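PDB 1B77: protein (sliding clamp) from Enterobacteria phage RB69, which forms a three-subunit ring that probably encircles DNA and tethers the phage replicative DNA polymerase to its template, keeping synthesis processive. Local coordinates for residues Ala15-Gly20 and Thr38-Asn43; Glu121-Leu126 and Gly192-Met197; Asp136-Thr141 and Ala185-Gln190; Ala206-Phe209 and Val214-Val217. All blocks are in the same frame, centred on the assembly; numbering follows the deposited sequence.

Interaction 1 of 4, residues Ala15-Gly20 and Thr38-Asn43; sequences ASINSG and TYAEAN
I17 projects from the loop that follows helix 5-15 and packs across T38 and A40 of strand 38-44; the contact is buried, and no hydrogen bond crosses it. At CB the side chain forks. The CG2 branch, anti to the backbone N, lies 3.7 Å from T38 O and also meets the T38 methyl, with CG2 to CG2 3.9 Å. The other branch starts at CG1, which stays 4.2 Å from T38 CG2. From there the chain runs fully extended (chi2 -180°), which carries CD1 out to the strand and sets it 3.6 Å from A40 CB and 3.7 Å from T38 CG2. Strand 38-44 belongs to the six-stranded antiparallel sheet of the DNA-clamp fold, and I17 lies over the face from which T38 and A40 project, where it also touches Y216 of strand 215-219. The side chains of I17 and T38 meet at about a right angle. T38 presents its methyl to the isoleucine, while OG1 hydrogen-bonds to N186 O. Directly after I17 the chain makes an Asx turn: G20 N donates to N18 OD1 at 3.0 Å, and N18 ND2 hydrogen-bonds to R32 O at the end of strand 28-32.

Interaction 2 of 4, residues Glu121-Leu126 and Gly192-Met197; sequences EDLQQL and GNYKVM
This is a small helix-to-strand packing contact, in which L123 of helix 120-132 meets G192 and Y194 where the chain enters strand 194-201, one of the six strands of the large antiparallel sheet. A single methyl does the touching. The first torsion of L123 sets CG anti to the backbone N (chi1 173°), and CD2 reaches on from there to the tyrosine. It approaches the ring obliquely, near the CD1-CE1 bond, 3.7 Å from Y194 CE1 and 3.9 Å from Y194 CD1. The same methyl lies 3.9 Å from G192 O. G192 itself has backbone angles (156°/-180°) suited to glycine. Beside the pair, I118 and I189 touch both L123 and Y194, so the methyl sits in an apolar cluster. The hydroxyl of Y194 hydrogen-bonds to Q190 O. On another side of the helix, Q125 hydrogen-bonds through OE1 to S88 OG and through NE2 to L66 O of the second subunit, which places helix 120-132 at a subunit interface of the ring. No hydrogen bond or ion pair crosses between 121-126 and 192-197: their hold on each other comes from dispersion and the exclusion of water, while the polar end of the tyrosine is satisfied by Q190 O and its ring carbons pack among apolar neighbours, L123 included.

Interaction 3 of 4, residues Asp136-Thr141 and Ala185-Gln190; sequences DTIAIT and ANMKIQ
Just after a classic beta bulge at the start of strand 137-143, formed by D136 and T137 opposite Y152, I138 meets M187 of the irregular loop that follows strand 178-183. The loop makes two consecutive inverse gamma turns, centred on M187 and K188 and closed by weak backbone bonds from K188 N to N186 O and from I189 N to M187 O. The side-chain contact is loose: I138 CD1 lies 4.5 Å from M187 CE. All three torsions of M187 fold the same way (-67°, -69° and -77°), which curls the thioether chain back on itself and leaves its terminal methyl facing the isoleucine. At the bulge D136 O and A185 N are also 4.5 Å apart, too far to bond; the backbone of D136 pairs with M184 instead, and D136 OD1 accepts from K154 N. I138 packs further on I182 of strand 178-183, its neighbour in the five-stranded sheet, and on M184. M187 rests on I218, and F209 touches it from strand 204-210. The pair thus bridges from strand 137-143 of the smaller sheet to strands 204-210 and 215-219 of the larger one.

Interaction 4 of 4, residues Ala206-Phe209 and Val214-Val217; sequences AAKF and VSYV
Strands 206-209 and 215-217 run antiparallel, their axes 4.6 Å apart at closest approach and 169° between directions. F209 and Y216 form the hydrogen-bonded pair: F209 N donates to Y216 O and Y216 N to F209 O, each at 2.8 Å. K208 and V217 make the adjoining non-hydrogen-bonded pair, drawn in to a CA-CA distance of 4.4 Å. Weak CA-H...O contacts supplement the two bonds, among them K208 CA to Y216 O at 3.1 Å. On the face of K208 and V217, the lysine chain is extended throughout; its CE passes 3.8 Å from S215 OG, and one water, 2.8 Å from K208 NZ and 2.9 Å from S215 OG, links the two polar ends by accepting from the amine. F209 and Y216 lie on the other face, where they touch only lightly, F209 CB being 4.5 Å from Y216 CD1. Their rings diverge: F209 packs on Y194, V196 and M187, whereas the Y216 ring has F209 O at its edge and V214 CG1 over one face. The hydroxyl of Y216 is bonded to N13 OD1 and Q190 N. This is the beta hairpin of strands 204-210 and 215-219, at the middle of a six-stranded antiparallel sheet, with K208 and V217 on a partly exposed face and the rings of F209 and Y216 on a buried one, in keeping with the DNA-clamp fold.

How the interactions relate
Along the chain interaction 1 closes first; interactions 2 and 3 follow, with both segments of 3 falling between those of 2, and the hairpin of interaction 4 comes last. Interactions 1, 2 and 4 share the six-stranded sheet, in which strands 38-44, 215-219, 204-210 and 194-201 are consecutive. Interactions 1 and 2 are farthest apart, with centres 18 Å from each other and no touch; interaction 4 bridges them, 11 and 12 Å from their centres. Loop 185-190 touches all three of the others, and interaction 3 connects it with the five-stranded sheet. Strand 38-44 from the N-terminal half and the strands of 194-219 from the C-terminal half thus share one sheet across the middle of the subunit.

Interaction 1 of 4, residues Ala15-Gly20 and Thr38-Asn43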
loop_
_atom_site.group_PDB
_atom_site.type_symbol
_atom_site.label_atom_id
_atom_site.label_comp_id
_atom_site.label_asym_id
_atom_site.label_seq_id
_atom_site.Cartn_x
_atom_site.Cartn_y
_atom_site.Cartn_z
ATOM N N ALA A 15 7.700 -20.530 2.395
ATOM C CA ALA A 15 6.253 -20.463 2.186
ATOM C C ALA A 15 5.897 -19.909 0.809
ATOM O O ALA A 15 4.801 -20.155 0.299
ATOM C CB ALA A 15 5.595 -19.609 3.267
ATOM N N SER A 16 6.807 -19.152 0.204
ATOM C CA SER A 16 6.538 -18.613 -1.117
ATOM C C SER A 16 6.791 -19.716 -2.153
ATOM O O SER A 16 6.368 -19.612 -3.303
ATOM C CB SER A 16 7.433 -17.406 -1.399
ATOM O OG SER A 16 8.767 -17.819 -1.622
ATOM N N ILE A 17 7.488 -20.771 -1.742
ATOM C CA ILE A 17 7.756 -21.886 -2.646
ATOM C C ILE A 17 6.627 -22.913 -2.552
ATOM O O ILE A 17 6.207 -23.476 -3.558
ATOM C CB ILE A 17 9.090 -22.581 -2.314
ATOM C CG1 ILE A 17 10.246 -21.605 -2.539
ATOM C CG2 ILE A 17 9.255 -23.831 -3.195
ATOM C CD1 ILE A 17 11.606 -22.167 -2.251
ATOM N N ASN A 18 6.152 -23.143 -1.333
ATOM C CA ASN A 18 5.063 -24.083 -1.047
ATOM C C ASN A 18 4.372 -23.475 0.180
ATOM O O ASN A 18 5.012 -23.256 1.209
ATOM C CB ASN A 18 5.628 -25.476 -0.696
ATOM C CG ASN A 18 4.539 -26.554 -0.576
ATOM O OD1 ASN A 18 3.418 -26.286 -0.149
ATOM N ND2 ASN A 18 4.889 -27.787 -0.937
ATOM N N SER A 19 3.079 -23.191 0.071
ATOM C CA SER A 19 2.342 -22.587 1.178
ATOM C C SER A 19 2.298 -23.461 2.431
ATOM O O SER A 19 1.976 -22.977 3.525
ATOM C CB SER A 19 0.916 -22.247 0.729
ATOM O OG SER A 19 0.264 -23.396 0.209
ATOM N N GLY A 20 2.614 -24.741 2.281
ATOM C CA GLY A 20 2.599 -25.631 3.426
ATOM C C GLY A 20 3.963 -26.247 3.644
ATOM O O GLY A 20 4.850 -26.097 2.806
ATOM N N THR A 38 10.879 -26.262 -7.855
ATOM C CA THR A 38 11.811 -25.637 -6.922
ATOM C C THR A 38 11.959 -26.336 -5.569
ATOM O O THR A 38 10.971 -26.663 -4.915
ATOM C CB THR A 38 11.408 -24.158 -6.677
ATOM O OG1 THR A 38 11.536 -23.418 -7.898
ATOM C CG2 THR A 38 12.300 -23.520 -5.619
ATOM N N TYR A 39 13.205 -26.548 -5.154
ATOM C CA TYR A 39 13.513 -27.181 -3.868
ATOM C C TYR A 39 14.347 -26.220 -3.015
ATOM O O TYR A 39 15.166 -25.470 -3.543
ATOM C CB TYR A 39 14.317 -28.469 -4.088
ATOM C CG TYR A 39 14.917 -29.086 -2.825
ATOM C CD1 TYR A 39 14.177 -29.961 -2.024
ATOM C CD2 TYR A 39 16.235 -28.813 -2.454
ATOM C CE1 TYR A 39 14.742 -30.550 -0.883
ATOM C CE2 TYR A 39 16.810 -29.392 -1.318
ATOM C CZ TYR A 39 16.060 -30.261 -0.540
ATOM O OH TYR A 39 16.623 -30.844 0.574
ATOM N N ALA A 40 14.146 -26.251 -1.702
ATOM C CA ALA A 40 14.903 -25.396 -0.797
ATOM C C ALA A 40 15.212 -26.124 0.505
ATOM O O ALA A 40 14.408 -26.928 0.993
ATOM C CB ALA A 40 14.138 -24.108 -0.504
ATOM N N GLU A 41 16.383 -25.833 1.064
ATOM C CA GLU A 41 16.805 -26.443 2.311
ATOM C C GLU A 41 17.761 -25.520 3.043
ATOM O O GLU A 41 18.435 -24.684 2.432
ATOM C CB GLU A 41 17.496 -27.786 2.057
ATOM C CG GLU A 41 18.773 -27.687 1.228
ATOM C CD GLU A 41 19.600 -28.967 1.277
ATOM O OE1 GLU A 41 19.038 -30.065 1.097
ATOM O OE2 GLU A 41 20.823 -28.867 1.495
ATOM N N ALA A 42 17.829 -25.687 4.356
ATOM C CA ALA A 42 18.705 -24.854 5.156
ATOM C C ALA A 42 18.916 -25.395 6.554
ATOM O O ALA A 42 18.027 -26.026 7.129
ATOM C CB ALA A 42 18.130 -23.442 5.240
ATOM N N ASN A 43 20.106 -25.137 7.089
ATOM C CA ASN A 43 20.456 -25.525 8.450
ATOM C C ASN A 43 20.067 -24.318 9.288
ATOM O O ASN A 43 20.358 -23.188 8.910
ATOM C CB ASN A 43 21.960 -25.767 8.572
ATOM C CG ASN A 43 22.418 -26.960 7.786
ATOM O OD1 ASN A 43 23.542 -26.982 7.278
ATOM N ND2 ASN A 43 21.568 -27.972 7.689
#

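Interaction 2 of 4, residues Glu121-Leu126 and Gly192-Met197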
loop_
_atom_site.group_PDB
_atom_site.type_symbol
_atom_site.label_atom_id
_atom_site.label_comp_id
_atom_site.label_asym_id
_atom_site.label_seq_id
_atom_site.Cartn_x
_atom_site.Cartn_y
_atom_site.Cartn_z
ATOM N N GLU A 121 23.556 -7.726 -5.504
ATOM C CA GLU A 121 22.939 -6.657 -6.297
ATOM C C GLU A 121 22.548 -7.146 -7.690
ATOM O O GLU A 121 21.472 -6.816 -8.202
ATOM C CB GLU A 121 23.882 -5.459 -6.428
ATOM C CG GLU A 121 24.370 -4.892 -5.105
ATOM C CD GLU A 121 24.957 -3.498 -5.264
ATOM O OE1 GLU A 121 25.539 -3.218 -6.344
ATOM O OE2 GLU A 121 24.839 -2.689 -4.308
ATOM N N ASP A 122 23.432 -7.925 -8.304
ATOM C CA ASP A 122 23.166 -8.476 -9.624
ATOM C C ASP A 122 21.879 -9.308 -9.575
ATOM O O ASP A 122 21.007 -9.155 -10.428
ATOM C CB ASP A 122 24.360 -9.323 -10.070
ATOM C CG ASP A 122 25.619 -8.487 -10.257
ATOM O OD1 ASP A 122 25.507 -7.241 -10.279
ATOM O OD2 ASP A 122 26.718 -9.067 -10.396
ATOM N N LEU A 123 21.755 -10.175 -8.572
ATOM C CA LEU A 123 20.550 -10.992 -8.424
ATOM C C LEU A 123 19.352 -10.068 -8.246
ATOM O O LEU A 123 18.318 -10.227 -8.896
ATOM C CB LEU A 123 20.654 -11.910 -7.205
ATOM C CG LEU A 123 19.366 -12.679 -6.863
ATOM C CD1 LEU A 123 18.993 -13.602 -8.018
ATOM C CD2 LEU A 123 19.563 -13.480 -5.587
ATOM N N GLN A 124 19.505 -9.095 -7.356
ATOM C CA GLN A 124 18.457 -8.132 -7.084
ATOM C C GLN A 124 18.027 -7.407 -8.368
ATOM O O GLN A 124 16.834 -7.180 -8.585
ATOM C CB GLN A 124 18.952 -7.121 -6.051
ATOM C CG GLN A 124 17.890 -6.167 -5.532
ATOM C CD GLN A 124 18.492 -5.037 -4.713
ATOM O OE1 GLN A 124 19.275 -4.236 -5.230
ATOM N NE2 GLN A 124 18.135 -4.970 -3.431
ATOM N N GLN A 125 18.990 -7.043 -9.219
ATOM C CA GLN A 125 18.655 -6.349 -10.462
ATOM C C GLN A 125 17.921 -7.258 -11.437
ATOM O O GLN A 125 16.956 -6.838 -12.076
ATOM C CB GLN A 125 19.903 -5.796 -11.155
ATOM C CG GLN A 125 19.562 -4.992 -12.417
ATOM C CD GLN A 125 20.792 -4.493 -13.152
ATOM O OE1 GLN A 125 21.513 -5.271 -13.771
ATOM N NE2 GLN A 125 21.035 -3.190 -13.084
ATOM N N LEU A 126 18.391 -8.495 -11.563
ATOM C CA LEU A 126 17.759 -9.460 -12.458
ATOM C C LEU A 126 16.285 -9.642 -12.079
ATOM O O LEU A 126 15.407 -9.647 -12.938
ATOM C CB LEU A 126 18.472 -10.813 -12.375
ATOM C CG LEU A 126 17.801 -11.966 -13.135
ATOM C CD1 LEU A 126 17.836 -11.679 -14.624
ATOM C CD2 LEU A 126 18.505 -13.285 -12.821
ATOM N N GLY A 192 20.819 -12.211 -1.661
ATOM C CA GLY A 192 22.111 -12.681 -1.179
ATOM C C GLY A 192 23.081 -13.043 -2.296
ATOM O O GLY A 192 22.755 -12.911 -3.480
ATOM N N ASN A 193 24.280 -13.487 -1.910
ATOM C CA ASN A 193 25.318 -13.896 -2.854
ATOM C C ASN A 193 25.216 -15.412 -3.017
ATOM O O ASN A 193 25.111 -16.147 -2.029
ATOM C CB ASN A 193 26.704 -13.546 -2.312
ATOM C CG ASN A 193 26.896 -12.056 -2.110
ATOM O OD1 ASN A 193 26.880 -11.280 -3.063
ATOM N ND2 ASN A 193 27.082 -11.651 -0.863
ATOM N N TYR A 194 25.253 -15.887 -4.255
ATOM C CA TYR A 194 25.130 -17.311 -4.483
ATOM C C TYR A 194 26.166 -17.944 -5.391
ATOM O O TYR A 194 26.606 -17.350 -6.368
ATOM C CB TYR A 194 23.749 -17.636 -5.063
ATOM C CG TYR A 194 22.599 -17.312 -4.149
ATOM C CD1 TYR A 194 22.142 -16.001 -3.997
ATOM C CD2 TYR A 194 21.989 -18.317 -3.403
ATOM C CE1 TYR A 194 21.101 -15.707 -3.116
ATOM C CE2 TYR A 194 20.953 -18.032 -2.521
ATOM C CZ TYR A 194 20.517 -16.731 -2.382
ATOM O OH TYR A 194 19.492 -16.466 -1.501
ATOM N N LYS A 195 26.542 -19.166 -5.037
ATOM C CA LYS A 195 27.444 -19.963 -5.847
ATOM C C LYS A 195 26.446 -20.696 -6.744
ATOM O O LYS A 195 25.512 -21.317 -6.245
ATOM C CB LYS A 195 28.210 -20.968 -4.979
ATOM C CG LYS A 195 29.025 -21.970 -5.784
ATOM C CD LYS A 195 30.083 -22.670 -4.929
ATOM C CE LYS A 195 29.462 -23.480 -3.804
ATOM N NZ LYS A 195 30.505 -24.159 -2.975
ATOM N N VAL A 196 26.624 -20.612 -8.055
ATOM C CA VAL A 196 25.702 -21.258 -8.985
ATOM C C VAL A 196 26.290 -22.499 -9.634
ATOM O O VAL A 196 27.245 -22.414 -10.396
ATOM C CB VAL A 196 25.289 -20.285 -10.097
ATOM C CG1 VAL A 196 24.273 -20.947 -11.027
ATOM C CG2 VAL A 196 24.727 -19.017 -9.480
ATOM N N MET A 197 25.705 -23.649 -9.338
ATOM C CA MET A 197 26.178 -24.906 -9.899
ATOM C C MET A 197 25.179 -25.469 -10.910
ATOM O O MET A 197 24.039 -25.791 -10.566
ATOM C CB MET A 197 26.423 -25.896 -8.771
ATOM C CG MET A 197 27.407 -25.359 -7.753
ATOM S SD MET A 197 27.498 -26.375 -6.303
ATOM C CE MET A 197 26.119 -25.712 -5.344
#

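Interaction 3 of 4, residues Asp136-Thr141 and Ala185-Gln190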
loop_
_atom_site.group_PDB
_atom_site.type_symbol
_atom_site.label_atom_id
_atom_site.label_comp_id
_atom_site.label_asym_id
_atom_site.label_seq_id
_atom_site.Cartn_x
_atom_site.Cartn_y
_atom_site.Cartn_z
ATOM N N ASP A 136 10.036 -13.814 -18.532
ATOM C CA ASP A 136 9.493 -14.997 -17.879
ATOM C C ASP A 136 10.458 -16.179 -17.927
ATOM O O ASP A 136 10.184 -17.241 -17.356
ATOM C CB ASP A 136 8.167 -15.385 -18.533
ATOM C CG ASP A 136 8.318 -15.727 -20.008
ATOM O OD1 ASP A 136 9.398 -15.466 -20.579
ATOM O OD2 ASP A 136 7.343 -16.243 -20.602
ATOM N N THR A 137 11.590 -15.997 -18.597
ATOM C CA THR A 137 12.568 -17.066 -18.711
ATOM C C THR A 137 13.966 -16.516 -18.930
ATOM O O THR A 137 14.154 -15.543 -19.661
ATOM C CB THR A 137 12.242 -17.991 -19.893
ATOM O OG1 THR A 137 12.453 -17.278 -21.115
ATOM C CG2 THR A 137 10.791 -18.449 -19.849
ATOM N N ILE A 138 14.947 -17.138 -18.289
ATOM C CA ILE A 138 16.332 -16.722 -18.449
ATOM C C ILE A 138 17.133 -17.911 -18.956
ATOM O O ILE A 138 16.717 -19.060 -18.806
ATOM C CB ILE A 138 16.965 -16.250 -17.118
ATOM C CG1 ILE A 138 17.009 -17.406 -16.122
ATOM C CG2 ILE A 138 16.173 -15.090 -16.547
ATOM C CD1 ILE A 138 17.807 -17.109 -14.876
ATOM N N ALA A 139 18.277 -17.626 -19.563
ATOM C CA ALA A 139 19.158 -18.662 -20.072
ATOM C C ALA A 139 20.590 -18.364 -19.639
ATOM O O ALA A 139 21.102 -17.268 -19.869
ATOM C CB ALA A 139 19.075 -18.726 -21.593
ATOM N N ILE A 140 21.226 -19.333 -18.994
ATOM C CA ILE A 140 22.605 -19.172 -18.549
ATOM C C ILE A 140 23.459 -19.876 -19.596
ATOM O O ILE A 140 23.348 -21.089 -19.797
ATOM C CB ILE A 140 22.806 -19.794 -17.150
ATOM C CG1 ILE A 140 21.771 -19.198 -16.185
ATOM C CG2 ILE A 140 24.208 -19.501 -16.637
ATOM C CD1 ILE A 140 21.696 -19.881 -14.837
ATOM N N THR A 141 24.302 -19.110 -20.280
ATOM C CA THR A 141 25.116 -19.674 -21.344
ATOM C C THR A 141 26.565 -19.190 -21.378
ATOM O O THR A 141 26.925 -18.197 -20.736
ATOM C CB THR A 141 24.464 -19.370 -22.705
ATOM O OG1 THR A 141 25.112 -20.127 -23.733
ATOM C CG2 THR A 141 24.581 -17.891 -23.025
ATOM N N ALA A 185 9.713 -18.028 -12.995
ATOM C CA ALA A 185 8.731 -18.196 -11.934
ATOM C C ALA A 185 9.240 -19.107 -10.825
ATOM O O ALA A 185 8.644 -19.161 -9.746
ATOM C CB ALA A 185 7.435 -18.749 -12.505
ATOM N N ASN A 186 10.329 -19.829 -11.080
ATOM C CA ASN A 186 10.870 -20.732 -10.071
ATOM C C ASN A 186 12.033 -20.122 -9.289
ATOM O O ASN A 186 12.583 -20.769 -8.400
ATOM C CB ASN A 186 11.333 -22.033 -10.724
ATOM C CG ASN A 186 10.256 -22.668 -11.563
ATOM O OD1 ASN A 186 9.133 -22.852 -11.102
ATOM N ND2 ASN A 186 10.588 -23.015 -12.800
ATOM N N MET A 187 12.400 -18.886 -9.626
ATOM C CA MET A 187 13.516 -18.210 -8.956
ATOM C C MET A 187 13.102 -17.516 -7.663
ATOM O O MET A 187 13.291 -16.306 -7.515
ATOM C CB MET A 187 14.149 -17.182 -9.903
ATOM C CG MET A 187 14.840 -17.794 -11.105
ATOM S SD MET A 187 16.329 -18.713 -10.686
ATOM C CE MET A 187 17.478 -17.358 -10.412
ATOM N N LYS A 188 12.546 -18.290 -6.736
ATOM C CA LYS A 188 12.094 -17.771 -5.441
ATOM C C LYS A 188 13.292 -17.677 -4.491
ATOM O O LYS A 188 13.209 -18.075 -3.333
ATOM C CB LYS A 188 11.047 -18.715 -4.833
ATOM C CG LYS A 188 9.927 -19.131 -5.777
ATOM C CD LYS A 188 8.931 -18.016 -6.023
ATOM C CE LYS A 188 7.892 -18.437 -7.050
ATOM N NZ LYS A 188 7.151 -19.666 -6.650
ATOM N N ILE A 189 14.401 -17.158 -5.002
ATOM C CA ILE A 189 15.631 -17.020 -4.230
ATOM C C ILE A 189 15.657 -15.732 -3.409
ATOM O O ILE A 189 15.528 -14.645 -3.963
ATOM C CB ILE A 189 16.851 -17.006 -5.177
ATOM C CG1 ILE A 189 17.028 -18.378 -5.821
ATOM C CG2 ILE A 189 18.101 -16.614 -4.425
ATOM C CD1 ILE A 189 15.986 -18.707 -6.842
ATOM N N GLN A 190 15.844 -15.846 -2.098
ATOM C CA GLN A 190 15.898 -14.651 -1.256
ATOM C C GLN A 190 17.188 -13.870 -1.550
ATOM O O GLN A 190 18.154 -14.434 -2.039
ATOM C CB GLN A 190 15.836 -15.035 0.233
ATOM C CG GLN A 190 17.041 -15.814 0.752
ATOM C CD GLN A 190 17.006 -16.007 2.264
ATOM O OE1 GLN A 190 18.002 -16.383 2.872
ATOM N NE2 GLN A 190 15.858 -15.760 2.869
#

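Interaction 4 of 4, residues Ala206-Phe209 and Val214-Val217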
loop_
_atom_site.group_PDB
_atom_site.type_symbol
_atom_site.label_atom_id
_atom_site.label_comp_id
_atom_site.label_asym_id
_atom_site.label_seq_id
_atom_site.Cartn_x
_atom_site.Cartn_y
_atom_site.Cartn_z
ATOM N N ALA A 206 19.520 -29.403 -14.245
ATOM C CA ALA A 206 19.120 -28.784 -12.991
ATOM C C ALA A 206 20.166 -27.770 -12.577
ATOM O O ALA A 206 21.294 -27.784 -13.075
ATOM C CB ALA A 206 18.948 -29.842 -11.903
ATOM N N ALA A 207 19.783 -26.887 -11.665
ATOM C CA ALA A 207 20.677 -25.851 -11.177
ATOM C C ALA A 207 20.589 -25.765 -9.665
ATOM O O ALA A 207 19.541 -26.032 -9.074
ATOM C CB ALA A 207 20.299 -24.505 -11.790
ATOM N N LYS A 208 21.693 -25.388 -9.040
ATOM C CA LYS A 208 21.726 -25.237 -7.602
ATOM C C LYS A 208 22.304 -23.874 -7.260
ATOM O O LYS A 208 23.349 -23.483 -7.783
ATOM C CB LYS A 208 22.571 -26.338 -6.957
ATOM C CG LYS A 208 22.706 -26.177 -5.456
ATOM C CD LYS A 208 23.344 -27.384 -4.803
ATOM C CE LYS A 208 23.571 -27.133 -3.322
ATOM N NZ LYS A 208 24.189 -28.312 -2.651
ATOM N N PHE A 209 21.597 -23.137 -6.410
ATOM C CA PHE A 209 22.057 -21.823 -5.975
ATOM C C PHE A 209 22.328 -21.946 -4.491
ATOM O O PHE A 209 21.420 -22.232 -3.700
ATOM C CB PHE A 209 21.002 -20.744 -6.215
ATOM C CG PHE A 209 20.761 -20.442 -7.664
ATOM C CD1 PHE A 209 20.129 -21.373 -8.485
ATOM C CD2 PHE A 209 21.164 -19.224 -8.210
ATOM C CE1 PHE A 209 19.901 -21.094 -9.829
ATOM C CE2 PHE A 209 20.939 -18.939 -9.550
ATOM C CZ PHE A 209 20.307 -19.876 -10.362
ATOM N N VAL A 214 21.022 -20.422 2.595
ATOM C CA VAL A 214 20.093 -21.353 1.968
ATOM C C VAL A 214 20.611 -21.949 0.658
ATOM O O VAL A 214 21.416 -21.331 -0.038
ATOM C CB VAL A 214 18.732 -20.644 1.674
ATOM C CG1 VAL A 214 17.754 -21.613 1.013
ATOM C CG2 VAL A 214 18.135 -20.106 2.958
ATOM N N SER A 215 20.142 -23.152 0.335
ATOM C CA SER A 215 20.511 -23.821 -0.907
ATOM C C SER A 215 19.237 -24.121 -1.677
ATOM O O SER A 215 18.296 -24.657 -1.113
ATOM C CB SER A 215 21.251 -25.132 -0.635
ATOM O OG SER A 215 22.629 -24.900 -0.383
ATOM N N TYR A 216 19.203 -23.762 -2.955
ATOM C CA TYR A 216 18.029 -24.029 -3.778
ATOM C C TYR A 216 18.404 -24.907 -4.954
ATOM O O TYR A 216 19.508 -24.796 -5.490
ATOM C CB TYR A 216 17.424 -22.748 -4.359
ATOM C CG TYR A 216 17.024 -21.677 -3.376
ATOM C CD1 TYR A 216 17.946 -20.738 -2.935
ATOM C CD2 TYR A 216 15.706 -21.563 -2.939
ATOM C CE1 TYR A 216 17.571 -19.699 -2.089
ATOM C CE2 TYR A 216 15.317 -20.520 -2.084
ATOM C CZ TYR A 216 16.259 -19.593 -1.671
ATOM O OH TYR A 216 15.895 -18.539 -0.867
ATOM N N VAL A 217 17.489 -25.788 -5.341
ATOM C CA VAL A 217 17.687 -26.647 -6.504
ATOM C C VAL A 217 16.487 -26.398 -7.413
ATOM O O VAL A 217 15.332 -26.614 -7.027
ATOM C CB VAL A 217 17.749 -28.152 -6.151
ATOM C CG1 VAL A 217 17.724 -28.982 -7.443
ATOM C CG2 VAL A 217 19.037 -28.459 -5.372
HETATM O O HOH W 1 24.166 -27.370 -0.051
#